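Local coordinates for protein aspartate aminotransferase (Thermotoga maritima, PDB 1O4S) that catalyses the pyridoxal-phosphate-dependent transfer of an amino group from L-aspartate to 2-oxoglutarate, giving oxaloacetate and L-glutamate, and works as a homodimer, at residues B[178-183]-B[193-198]. Residues are numbered along the deposited sequence; the frame is centred on the assembly and turned at random.
With PLP (pyridoxal-5'-phosphate), chain M.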
loop_
_atom_site.group_PDB
_atom_site.type_symbol
_atom_site.label_atom_id
_atom_site.label_comp_id
_atom_site.label_asym_id
_atom_site.label_seq_id
_atom_site.Cartn_x
_atom_site.Cartn_y
_atom_site.Cartn_z
ATOM N N VAL B 178 -17.421 -3.767 -14.875
ATOM C CA VAL B 178 -18.282 -4.605 -14.104
ATOM C C VAL B 178 -17.371 -5.489 -13.247
ATOM O O VAL B 178 -16.473 -6.184 -13.748
ATOM C CB VAL B 178 -19.195 -5.444 -14.986
ATOM C CG1 VAL B 178 -20.013 -6.469 -14.130
ATOM C CG2 VAL B 178 -20.118 -4.547 -15.823
ATOM N N LEU B 179 -17.627 -5.445 -11.945
ATOM C CA LEU B 179 -16.865 -6.162 -10.947
ATOM C C LEU B 179 -17.562 -7.469 -10.562
ATOM O O LEU B 179 -18.693 -7.457 -10.077
ATOM C CB LEU B 179 -16.739 -5.294 -9.700
ATOM C CG LEU B 179 -16.001 -5.937 -8.530
ATOM C CD1 LEU B 179 -14.566 -6.253 -8.911
ATOM C CD2 LEU B 179 -16.076 -5.006 -7.315
ATOM N N ILE B 180 -16.859 -8.582 -10.716
ATOM C CA ILE B 180 -17.364 -9.872 -10.255
ATOM C C ILE B 180 -16.424 -10.499 -9.224
ATOM O O ILE B 180 -15.229 -10.349 -9.280
ATOM C CB ILE B 180 -17.631 -10.854 -11.446
ATOM C CG1 ILE B 180 -16.371 -11.060 -12.280
ATOM C CG2 ILE B 180 -18.846 -10.362 -12.310
ATOM C CD1 ILE B 180 -16.481 -12.152 -13.329
ATOM N N ASN B 181 -17.017 -11.191 -8.275
ATOM C CA ASN B 181 -16.341 -11.845 -7.182
ATOM C C ASN B 181 -16.928 -13.255 -7.017
ATOM O O ASN B 181 -17.923 -13.473 -6.289
ATOM C CB ASN B 181 -16.554 -11.048 -5.910
ATOM C CG ASN B 181 -15.981 -11.740 -4.669
ATOM O OD1 ASN B 181 -16.558 -11.627 -3.585
ATOM N ND2 ASN B 181 -14.818 -12.399 -4.807
ATOM N N SER B 182 -16.294 -14.199 -7.700
ATOM C CA SER B 182 -16.692 -15.592 -7.682
ATOM C C SER B 182 -15.420 -16.427 -7.495
ATOM O O SER B 182 -14.459 -16.231 -8.255
ATOM C CB SER B 182 -17.421 -15.948 -8.984
ATOM O OG SER B 182 -17.733 -17.317 -9.027
ATOM N N PRO B 183 -15.367 -17.316 -6.492
ATOM C CA PRO B 183 -16.404 -17.489 -5.446
ATOM C C PRO B 183 -16.646 -16.277 -4.554
ATOM O O PRO B 183 -15.741 -15.466 -4.276
ATOM C CB PRO B 183 -15.877 -18.669 -4.593
ATOM C CG PRO B 183 -14.840 -19.356 -5.459
ATOM C CD PRO B 183 -14.240 -18.254 -6.310
ATOM N N ARG B 193 -21.360 -20.460 -15.701
ATOM C CA ARG B 193 -20.565 -20.288 -16.899
ATOM C C ARG B 193 -21.303 -19.446 -17.954
ATOM O O ARG B 193 -20.717 -18.591 -18.598
ATOM C CB ARG B 193 -20.209 -21.671 -17.461
ATOM C CG ARG B 193 -19.400 -21.619 -18.745
ATOM C CD ARG B 193 -18.967 -22.969 -19.289
ATOM N NE ARG B 193 -18.056 -22.765 -20.423
ATOM C CZ ARG B 193 -16.716 -22.850 -20.387
ATOM N NH1 ARG B 193 -16.062 -23.186 -19.263
ATOM N NH2 ARG B 193 -16.023 -22.610 -21.507
ATOM N N GLU B 194 -22.593 -19.718 -18.122
ATOM C CA GLU B 194 -23.468 -19.007 -19.064
ATOM C C GLU B 194 -23.495 -17.481 -18.813
ATOM O O GLU B 194 -23.414 -16.676 -19.752
ATOM C CB GLU B 194 -24.890 -19.639 -19.057
ATOM C CG GLU B 194 -25.224 -20.579 -17.861
ATOM C CD GLU B 194 -24.478 -21.943 -17.855
ATOM O OE1 GLU B 194 -24.045 -22.415 -16.766
ATOM O OE2 GLU B 194 -24.329 -22.570 -18.940
ATOM N N PHE B 195 -23.574 -17.090 -17.545
ATOM C CA PHE B 195 -23.505 -15.681 -17.163
ATOM C C PHE B 195 -22.156 -15.040 -17.575
ATOM O O PHE B 195 -22.138 -13.982 -18.187
ATOM C CB PHE B 195 -23.763 -15.519 -15.655
ATOM C CG PHE B 195 -23.518 -14.126 -15.151
ATOM C CD1 PHE B 195 -24.523 -13.164 -15.210
ATOM C CD2 PHE B 195 -22.274 -13.770 -14.642
ATOM C CE1 PHE B 195 -24.281 -11.855 -14.762
ATOM C CE2 PHE B 195 -22.031 -12.490 -14.196
ATOM C CZ PHE B 195 -23.033 -11.517 -14.257
ATOM N N LEU B 196 -21.047 -15.713 -17.270
ATOM C CA LEU B 196 -19.700 -15.202 -17.516
ATOM C C LEU B 196 -19.360 -15.068 -18.996
ATOM O O LEU B 196 -18.775 -14.076 -19.401
ATOM C CB LEU B 196 -18.661 -16.114 -16.814
ATOM C CG LEU B 196 -18.844 -16.207 -15.295
ATOM C CD1 LEU B 196 -17.875 -17.197 -14.672
ATOM C CD2 LEU B 196 -18.675 -14.794 -14.655
ATOM N N GLU B 197 -19.700 -16.089 -19.784
ATOM C CA GLU B 197 -19.567 -16.061 -21.253
ATOM C C GLU B 197 -20.331 -14.893 -21.851
ATOM O O GLU B 197 -19.854 -14.230 -22.776
ATOM C CB GLU B 197 -20.104 -17.368 -21.890
ATOM C CG GLU B 197 -19.286 -18.601 -21.524
ATOM C CD GLU B 197 -19.778 -19.892 -22.157
ATOM O OE1 GLU B 197 -21.006 -20.170 -22.162
ATOM O OE2 GLU B 197 -18.913 -20.643 -22.648
ATOM N N GLY B 198 -21.526 -14.661 -21.318
ATOM C CA GLY B 198 -22.367 -13.571 -21.757
ATOM C C GLY B 198 -21.789 -12.230 -21.365
ATOM O O GLY B 198 -21.858 -11.273 -22.131
HETATM N N1 PLP M . -11.740 -10.000 -2.048
HETATM C C2 PLP M . -12.542 -10.635 -1.120
HETATM C C2A PLP M . -14.001 -10.706 -1.463
HETATM C C3 PLP M . -12.011 -11.140 0.078
HETATM O O3 PLP M . -12.737 -11.708 0.884
HETATM C C4 PLP M . -10.631 -11.056 0.323
HETATM C C4A PLP M . -10.041 -11.635 1.628
HETATM C C5 PLP M . -9.848 -10.416 -0.670
HETATM C C6 PLP M . -10.421 -9.897 -1.829
HETATM C C5A PLP M . -8.349 -10.211 -0.620
HETATM O O4P PLP M . -7.633 -9.808 0.534
HETATM P P PLP M . -6.036 -9.693 0.546
HETATM O O1P PLP M . -5.737 -10.190 1.912
HETATM O O2P PLP M . -5.461 -10.495 -0.547
HETATM O O3P PLP M . -5.896 -8.227 0.420
#
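Ile180 of strand 175-180 and Leu196 of the following helix bring the two backbones to their nearest point, with CA atoms 9.3 Å apart. No hydrogen bond crosses this gap. Three side chains meet across it: Ile180, Phe195 and Leu196. The contact is small, apolar and buried. Ile180 points toward the helix and meets two residues there. Its CD1 lies 3.7 Å from CD2 of Leu196, and the two side chains run obliquely past each other. CG1 of Ile180 sits between the backbone N and the carbonyl carbon (chi1 57°), and the extended chi2 then carries CD1 out to the leucine. The other branch, CG2, comes to the edge of the Phe195 ring, near its plane, 4.3 Å from CE2. Away from this contact, Arg193 NE and Glu197 OE2 form a salt bridge one helical turn apart.

Asn181 turns to the cofactor side, where its OD1 is 3.4 Å from C2A of PLP. Its ND2 bonds to the backbone O of Asp213 and its OD1 to the N of Asn185. These two bonds hold the amide in place next to the C2A methyl group. The contact packs the first strand of a beta-alpha-beta unit, 175-180, against its helix 193-206. Strand 175-180 runs parallel between 127-132 and 209-213 in the large sheet, while Val231 of helix 228-231 touches Leu196, Arg193 and Glu197.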